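Local coordinates for protein chorismate mutase (Burkholderia thailandensis, PDB 6CNZ) that probably catalyses the rearrangement of chorismate to prephenate, the step that leads toward phenylalanine and tyrosine, as an all-helical dimeric enzyme, at residues A72-F75 with F76-I80; T109-R112 with P113-R117; R144-A147 with N148-L152. All coordinates share one frame; numbering follows the deposited sequence.

Interaction 1 (A72-F75 with F76-I80)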
loop_
_atom_site.group_PDB
_atom_site.type_symbol
_atom_site.label_atom_id
_atom_site.label_comp_id
_atom_site.label_asym_id
_atom_site.label_seq_id
_atom_site.Cartn_x
_atom_site.Cartn_y
_atom_site.Cartn_z
ATOM N N ALA A 72 -9.501 19.266 0.744
ATOM C CA ALA A 72 -9.645 17.835 0.987
ATOM C C ALA A 72 -10.766 17.245 0.142
ATOM O O ALA A 72 -10.612 16.154 -0.414
ATOM C CB ALA A 72 -9.893 17.574 2.466
ATOM N N ARG A 73 -11.889 17.958 0.013
ATOM C CA ARG A 73 -13.006 17.435 -0.772
ATOM C C ARG A 73 -12.597 17.229 -2.224
ATOM O O ARG A 73 -12.796 16.147 -2.795
ATOM C CB ARG A 73 -14.214 18.375 -0.692
ATOM C CG ARG A 73 -15.422 17.854 -1.472
ATOM C CD ARG A 73 -16.520 18.907 -1.673
ATOM N NE ARG A 73 -17.703 18.271 -2.254
ATOM C CZ ARG A 73 -18.678 17.710 -1.540
ATOM N NH1 ARG A 73 -18.627 17.727 -0.214
ATOM N NH2 ARG A 73 -19.710 17.142 -2.147
ATOM N N THR A 74 -12.002 18.256 -2.830
ATOM C CA THR A 74 -11.521 18.132 -4.201
ATOM C C THR A 74 -10.557 16.961 -4.347
ATOM O O THR A 74 -10.667 16.177 -5.295
ATOM C CB THR A 74 -10.839 19.430 -4.631
ATOM O OG1 THR A 74 -11.812 20.465 -4.683
ATOM C CG2 THR A 74 -10.212 19.269 -6.011
ATOM N N PHE A 75 -9.613 16.824 -3.408
ATOM C CA PHE A 75 -8.681 15.705 -3.457
ATOM C C PHE A 75 -9.423 14.375 -3.443
ATOM O O PHE A 75 -9.029 13.431 -4.140
ATOM C CB PHE A 75 -7.695 15.784 -2.294
ATOM C CG PHE A 75 -6.705 14.636 -2.240
ATOM C CD1 PHE A 75 -5.610 14.602 -3.094
ATOM C CD2 PHE A 75 -6.863 13.610 -1.322
ATOM C CE1 PHE A 75 -4.692 13.563 -3.044
ATOM C CE2 PHE A 75 -5.947 12.561 -1.255
ATOM C CZ PHE A 75 -4.854 12.537 -2.120
ATOM N N PHE A 76 -10.517 14.284 -2.680
ATOM C CA PHE A 76 -11.228 13.011 -2.655
ATOM C C PHE A 76 -12.177 12.868 -3.838
ATOM O O PHE A 76 -12.391 11.741 -4.300
ATOM C CB PHE A 76 -11.935 12.804 -1.308
ATOM C CG PHE A 76 -11.047 12.145 -0.274
ATOM C CD1 PHE A 76 -10.132 12.892 0.465
ATOM C CD2 PHE A 76 -11.090 10.773 -0.073
ATOM C CE1 PHE A 76 -9.299 12.286 1.404
ATOM C CE2 PHE A 76 -10.255 10.161 0.869
ATOM C CZ PHE A 76 -9.359 10.923 1.607
ATOM N N ASP A 77 -12.687 13.976 -4.390
ATOM C CA ASP A 77 -13.287 13.912 -5.725
ATOM C C ASP A 77 -12.365 13.193 -6.702
ATOM O O ASP A 77 -12.805 12.317 -7.459
ATOM C CB ASP A 77 -13.595 15.312 -6.259
ATOM C CG ASP A 77 -14.893 15.885 -5.717
ATOM O OD1 ASP A 77 -15.758 15.109 -5.245
ATOM O OD2 ASP A 77 -15.051 17.128 -5.771
ATOM N N ASP A 78 -11.068 13.542 -6.672
ATOM C CA ASP A 78 -10.082 12.923 -7.558
ATOM C C ASP A 78 -9.824 11.455 -7.211
ATOM O O ASP A 78 -9.547 10.655 -8.113
ATOM C CB ASP A 78 -8.763 13.702 -7.522
ATOM C CG ASP A 78 -8.864 15.058 -8.220
ATOM O OD1 ASP A 78 -9.745 15.234 -9.084
ATOM O OD2 ASP A 78 -8.037 15.937 -7.927
ATOM N N GLN A 79 -9.861 11.086 -5.921
ATOM C CA GLN A 79 -9.686 9.671 -5.559
ATOM C C GLN A 79 -10.812 8.826 -6.131
ATOM O O GLN A 79 -10.575 7.747 -6.692
ATOM C CB GLN A 79 -9.625 9.480 -4.035
ATOM C CG GLN A 79 -8.529 10.295 -3.314
ATOM C CD GLN A 79 -7.212 10.330 -4.071
ATOM O OE1 GLN A 79 -6.502 9.321 -4.160
ATOM N NE2 GLN A 79 -6.869 11.504 -4.618
ATOM N N ILE A 80 -12.048 9.312 -5.984
ATOM C CA ILE A 80 -13.228 8.658 -6.550
ATOM C C ILE A 80 -13.119 8.570 -8.075
ATOM O O ILE A 80 -13.284 7.493 -8.662
ATOM C CB ILE A 80 -14.497 9.411 -6.103
ATOM C CG1 ILE A 80 -14.684 9.269 -4.588
ATOM C CG2 ILE A 80 -15.750 8.945 -6.876
ATOM C CD1 ILE A 80 -15.621 10.318 -3.981
HETATM O O HOH W 1 -17.952 17.434 -5.123
#
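The amide of Gln79 lies over the ring of Phe75, which comes one helical turn before it. The two planes are nearly parallel, 18° apart, and NE2 of Gln79 sits over the ring centre, 3.4 Å from CZ of Phe75. That position follows from a fold in the glutamine chain: a chi2 of -41° turns the amide back along the helix instead of letting it extend outward. NE2 of Gln79 then donates to Phe75 O at 2.9 Å, and the backbone N of Gln79 reaches the same oxygen at 3.1 Å from the opposite face of its carbonyl plane. Two bonds thus grip one carbonyl, and Phe75 O lies within the plane of the amide, which fixes the rotation of that group. The Phe75 ring, its CG swung anti to the backbone N, directs its edge at the face of Phe76 in an offset edge-to-face pair, centroids 5.6 Å apart and planes at 80°. On the flank beside helix 48-64 a water bridges Arg73 NE and Asp77 OD2, while Arg73 NH1 forms a salt bridge with Glu59. NE2 of Gln79 has a further acceptor in Ala166 O. The turn lies on helix 69-96, within the chorismate mutase type II region of this all-helical fold: Phe76 packs on helices 48-64 and 107-129, while Phe75 meets Leu126 of helix 107-129 and Leu20 of helix 15-29.

Interaction 2 (T109-R112 with P113-R117). With NO3 (nitrate ion), chain H.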
loop_
_atom_site.group_PDB
_atom_site.type_symbol
_atom_site.label_atom_id
_atom_site.label_comp_id
_atom_site.label_asym_id
_atom_site.label_seq_id
_atom_site.Cartn_x
_atom_site.Cartn_y
_atom_site.Cartn_z
ATOM N N THR A 109 -16.562 -6.797 4.184
ATOM C CA THR A 109 -15.721 -7.176 5.313
ATOM C C THR A 109 -14.241 -7.209 4.967
ATOM O O THR A 109 -13.407 -7.215 5.881
ATOM C CB THR A 109 -16.138 -8.548 5.885
ATOM O OG1 THR A 109 -15.909 -9.583 4.917
ATOM C CG2 THR A 109 -17.617 -8.551 6.288
ATOM N N SER A 110 -13.886 -7.224 3.687
ATOM C CA SER A 110 -12.479 -7.231 3.316
ATOM C C SER A 110 -12.052 -5.924 2.656
ATOM O O SER A 110 -11.136 -5.248 3.142
ATOM C CB SER A 110 -12.183 -8.435 2.406
ATOM O OG SER A 110 -10.812 -8.482 2.027
ATOM N N THR A 111 -12.694 -5.525 1.558
ATOM C CA THR A 111 -12.148 -4.398 0.809
ATOM C C THR A 111 -12.496 -3.051 1.457
ATOM O O THR A 111 -11.618 -2.205 1.671
ATOM C CB THR A 111 -12.626 -4.462 -0.641
ATOM O OG1 THR A 111 -12.249 -5.726 -1.218
ATOM C CG2 THR A 111 -11.995 -3.344 -1.446
ATOM N N ARG A 112 -13.762 -2.832 1.793
ATOM C CA ARG A 112 -14.151 -1.520 2.309
ATOM C C ARG A 112 -13.480 -1.122 3.628
ATOM O O ARG A 112 -13.212 0.080 3.801
ATOM C CB ARG A 112 -15.676 -1.454 2.449
ATOM C CG ARG A 112 -16.182 -0.087 2.860
ATOM C CD ARG A 112 -17.671 0.023 2.620
ATOM N NE ARG A 112 -18.005 -0.002 1.196
ATOM C CZ ARG A 112 -19.075 -0.617 0.693
ATOM N NH1 ARG A 112 -19.915 -1.281 1.493
ATOM N NH2 ARG A 112 -19.303 -0.575 -0.615
ATOM N N PRO A 113 -13.198 -2.020 4.580
ATOM C CA PRO A 113 -12.421 -1.579 5.753
ATOM C C PRO A 113 -11.046 -1.042 5.392
ATOM O O PRO A 113 -10.563 -0.110 6.044
ATOM C CB PRO A 113 -12.329 -2.848 6.608
ATOM C CG PRO A 113 -13.511 -3.649 6.217
ATOM C CD PRO A 113 -13.674 -3.404 4.742
ATOM N N GLN A 114 -10.399 -1.607 4.373
ATOM C CA GLN A 114 -9.103 -1.085 3.949
ATOM C C GLN A 114 -9.256 0.303 3.330
ATOM O O GLN A 114 -8.436 1.203 3.566
ATOM C CB GLN A 114 -8.459 -2.052 2.950
ATOM C CG GLN A 114 -8.118 -3.447 3.499
ATOM C CD GLN A 114 -7.607 -4.387 2.399
ATOM O OE1 GLN A 114 -6.441 -4.327 2.010
ATOM N NE2 GLN A 114 -8.487 -5.243 1.886
ATOM N N LEU A 115 -10.302 0.487 2.530
ATOM C CA LEU A 115 -10.587 1.800 1.972
ATOM C C LEU A 115 -10.851 2.820 3.067
ATOM O O LEU A 115 -10.397 3.969 2.975
ATOM C CB LEU A 115 -11.780 1.702 1.031
ATOM C CG LEU A 115 -11.521 1.059 -0.326
ATOM C CD1 LEU A 115 -12.851 0.841 -1.052
ATOM C CD2 LEU A 115 -10.553 1.946 -1.162
ATOM N N ASP A 116 -11.586 2.419 4.119
ATOM C CA ASP A 116 -11.955 3.372 5.156
ATOM C C ASP A 116 -10.740 3.811 5.968
ATOM O O ASP A 116 -10.600 4.997 6.276
ATOM C CB ASP A 116 -13.043 2.785 6.067
ATOM C CG ASP A 116 -14.400 2.624 5.353
ATOM O OD1 ASP A 116 -14.636 3.279 4.307
ATOM O OD2 ASP A 116 -15.239 1.841 5.852
ATOM N N ARG A 117 -9.848 2.880 6.327
ATOM C CA ARG A 117 -8.606 3.282 6.988
ATOM C C ARG A 117 -7.829 4.302 6.157
ATOM O O ARG A 117 -7.206 5.214 6.707
ATOM C CB ARG A 117 -7.712 2.074 7.256
ATOM C CG ARG A 117 -8.201 1.110 8.313
ATOM C CD ARG A 117 -7.054 0.209 8.730
ATOM N NE ARG A 117 -5.981 1.004 9.319
ATOM C CZ ARG A 117 -5.634 0.967 10.601
ATOM N NH1 ARG A 117 -6.253 0.148 11.445
ATOM N NH2 ARG A 117 -4.653 1.745 11.037
HETATM N N NO3 H . -16.980 1.178 -2.672
HETATM O O1 NO3 H . -17.964 0.762 -3.353
HETATM O O2 NO3 H . -15.999 1.732 -3.264
HETATM O O3 NO3 H . -16.983 1.055 -1.408
#
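Thr111 and Leu115 form the packed side of this turn: CG2 of Thr111 lies 4.3 Å from CD1 of Leu115, and both side chains rest on Val34 of helix 31-41, with Pro33 against Thr111 and Leu30 against Leu115. Leu115 N bonds to Thr111 O at 3.1 Å. On the exposed side Pro113 is a local knob among Thr109, Ser110, Thr111 and Arg112, its CG 3.6 Å from Thr109 O. This is a proline kink in the first half of helix 107-129: lacking an amide hydrogen, Pro113 N makes no bond to the preceding turn, which widens to a pi-type turn at 109-111. Also toward solvent, Gln114 NE2 donates to Ser110 O at 2.9 Å; the bond is straight at the hydrogen (172°), yet the donor stands well above the carbonyl plane. The Arg112 chain bends at chi3 (-67°), and its guanidinium holds a nitrate, probably from the crystallisation liquor, near its own plane: NE and NH2 of Arg112 both donate to nitrate O3, at 3.0 and 2.9 Å. Exposed Asp116 does not close a salt bridge with Arg112; its OD2 lies 3.7 Å from the aliphatic CG of Arg112. At the far end Arg117 NH2 reaches Thr153 O of the second subunit.

Interaction 3 (R144-A147 with N148-L152). With NO3 (nitrate ion), chain G.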
loop_
_atom_site.group_PDB
_atom_site.type_symbol
_atom_site.label_atom_id
_atom_site.label_comp_id
_atom_site.label_asym_id
_atom_site.label_seq_id
_atom_site.Cartn_x
_atom_site.Cartn_y
_atom_site.Cartn_z
ATOM N N ARG A 144 7.900 14.385 -9.870
ATOM C CA ARG A 144 9.080 13.578 -9.598
ATOM C C ARG A 144 8.757 12.413 -8.657
ATOM O O ARG A 144 9.237 11.293 -8.870
ATOM C CB ARG A 144 10.181 14.468 -9.014
ATOM C CG ARG A 144 11.451 13.736 -8.595
ATOM C CD ARG A 144 11.999 12.907 -9.752
ATOM N NE ARG A 144 13.099 12.023 -9.359
ATOM C CZ ARG A 144 14.357 12.425 -9.235
ATOM N NH1 ARG A 144 15.302 11.566 -8.879
ATOM N NH2 ARG A 144 14.665 13.693 -9.464
ATOM N N SER A 145 7.970 12.662 -7.601
ATOM C CA SER A 145 7.566 11.575 -6.708
ATOM C C SER A 145 6.728 10.543 -7.447
ATOM O O SER A 145 6.887 9.337 -7.241
ATOM C CB SER A 145 6.778 12.114 -5.512
ATOM O OG SER A 145 7.539 13.049 -4.776
ATOM N N ILE A 146 5.820 11.004 -8.304
ATOM C CA ILE A 146 4.957 10.086 -9.037
ATOM C C ILE A 146 5.781 9.186 -9.943
ATOM O O ILE A 146 5.578 7.963 -9.996
ATOM C CB ILE A 146 3.910 10.870 -9.838
ATOM C CG1 ILE A 146 2.879 11.510 -8.891
ATOM C CG2 ILE A 146 3.280 9.959 -10.848
ATOM C CD1 ILE A 146 1.996 12.572 -9.606
ATOM N N ALA A 147 6.720 9.779 -10.678
ATOM C CA ALA A 147 7.575 8.983 -11.552
ATOM C C ALA A 147 8.455 8.031 -10.751
ATOM O O ALA A 147 8.656 6.885 -11.153
ATOM C CB ALA A 147 8.439 9.895 -12.417
ATOM N N ASN A 148 9.039 8.506 -9.646
ATOM C CA ASN A 148 9.828 7.615 -8.805
ATOM C C ASN A 148 8.998 6.406 -8.392
ATOM O O ASN A 148 9.445 5.258 -8.492
ATOM C CB ASN A 148 10.328 8.354 -7.562
ATOM C CG ASN A 148 11.546 9.232 -7.840
ATOM O OD1 ASN A 148 12.242 9.049 -8.847
ATOM N ND2 ASN A 148 11.815 10.188 -6.940
ATOM N N TRP A 149 7.768 6.657 -7.938
ATOM C CA TRP A 149 6.924 5.576 -7.450
ATOM C C TRP A 149 6.524 4.645 -8.581
ATOM O O TRP A 149 6.523 3.423 -8.411
ATOM C CB TRP A 149 5.686 6.159 -6.768
ATOM C CG TRP A 149 4.729 5.141 -6.301
ATOM C CD1 TRP A 149 3.612 4.712 -6.955
ATOM C CD2 TRP A 149 4.783 4.409 -5.070
ATOM N NE1 TRP A 149 2.969 3.766 -6.210
ATOM C CE2 TRP A 149 3.656 3.565 -5.042
ATOM C CE3 TRP A 149 5.670 4.389 -3.988
ATOM C CZ2 TRP A 149 3.391 2.701 -3.973
ATOM C CZ3 TRP A 149 5.403 3.534 -2.917
ATOM C CH2 TRP A 149 4.268 2.706 -2.919
ATOM N N LYS A 150 6.192 5.202 -9.751
ATOM C CA LYS A 150 5.774 4.344 -10.852
ATOM C C LYS A 150 6.892 3.412 -11.261
ATOM O O LYS A 150 6.641 2.257 -11.643
ATOM C CB LYS A 150 5.321 5.180 -12.051
ATOM C CG LYS A 150 3.910 5.764 -11.920
ATOM C CD LYS A 150 3.668 6.723 -13.103
ATOM C CE LYS A 150 2.242 7.253 -13.169
ATOM N NZ LYS A 150 2.153 8.336 -14.207
ATOM N N THR A 151 8.135 3.877 -11.169
ATOM C CA THR A 151 9.230 3.008 -11.576
ATOM C C THR A 151 9.482 1.904 -10.563
ATOM O O THR A 151 10.064 0.886 -10.928
ATOM C CB THR A 151 10.505 3.818 -11.808
ATOM O OG1 THR A 151 10.896 4.442 -10.579
ATOM C CG2 THR A 151 10.267 4.895 -12.866
ATOM N N LEU A 152 9.044 2.082 -9.308
ATOM C CA LEU A 152 9.156 1.038 -8.287
ATOM C C LEU A 152 8.082 -0.025 -8.453
ATOM O O LEU A 152 8.377 -1.224 -8.472
ATOM C CB LEU A 152 9.017 1.640 -6.886
ATOM C CG LEU A 152 10.158 2.451 -6.314
ATOM C CD1 LEU A 152 9.780 2.942 -4.944
ATOM C CD2 LEU A 152 11.425 1.587 -6.270
HETATM N N NO3 G . 0.152 3.181 -9.160
HETATM O O1 NO3 G . -0.833 3.176 -8.358
HETATM O O2 NO3 G . -0.034 2.998 -10.403
HETATM O O3 NO3 G . 1.324 3.361 -8.714
#
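The guanidinium of Arg144 meets the amide of Asn148 at its edge: OD1 of Asn148 lies in the guanidinium plane, 3.1 Å from NE of Arg144, and the two flat groups are turned 75° against each other. The N-H of NE points almost straight at the oxygen (174°), although the approach to OD1 is strongly bent at the acceptor, with a C=O...N angle of only 98°. Arg144 with Asn148, like Ile146 with Lys150, is an i to i+4 pairing on helix 138-153 of an all-helical chorismate mutase. Trp149 likewise uses its edge, where O3 of a nitrate, probably from the crystallisation liquor, lies in the ring plane. NE1 of Trp149 makes weak bonds to nitrate O3 and to Ser25 OG; Ser25 OG and Gln159 NE2 also bind the ion. A bend at chi2 brings the Arg144 chain across to Asn148, whose N also bonds to Arg144 O at 2.9 Å, so the pair is joined through both backbone and side chain. Ile146 and Lys150 run side by side in the same direction, with CG2 of Ile146 3.7 Å from CE of Lys150. The Trp149 indole packs on Val21 and Ala22 of helix 15-29, and on Asn19 of the second subunit. At the C-terminal side, Thr151 OG1 donates to Asn148 O at 2.7 Å.

The three contacts follow one another along helices 69-96, 107-129 and 138-153. Interaction 1 is the buried one, centred about 8 Å from the chain centre, and combines aromatic packing with a carbonyl oxygen that accepts two hydrogen bonds. Interaction 2 is a surface contact and interaction 3 is partly buried, their centres about 13 and 16 Å from the chain centre. A glutamine amide donates to the carbonyl four residues earlier in interactions 1 and 2, from a folded chain in the first and an extended one in the second, whereas interaction 3 pairs a guanidinium with an asparagine. Interactions 2 and 3 both reach the second subunit; no other protein chain touches interaction 1.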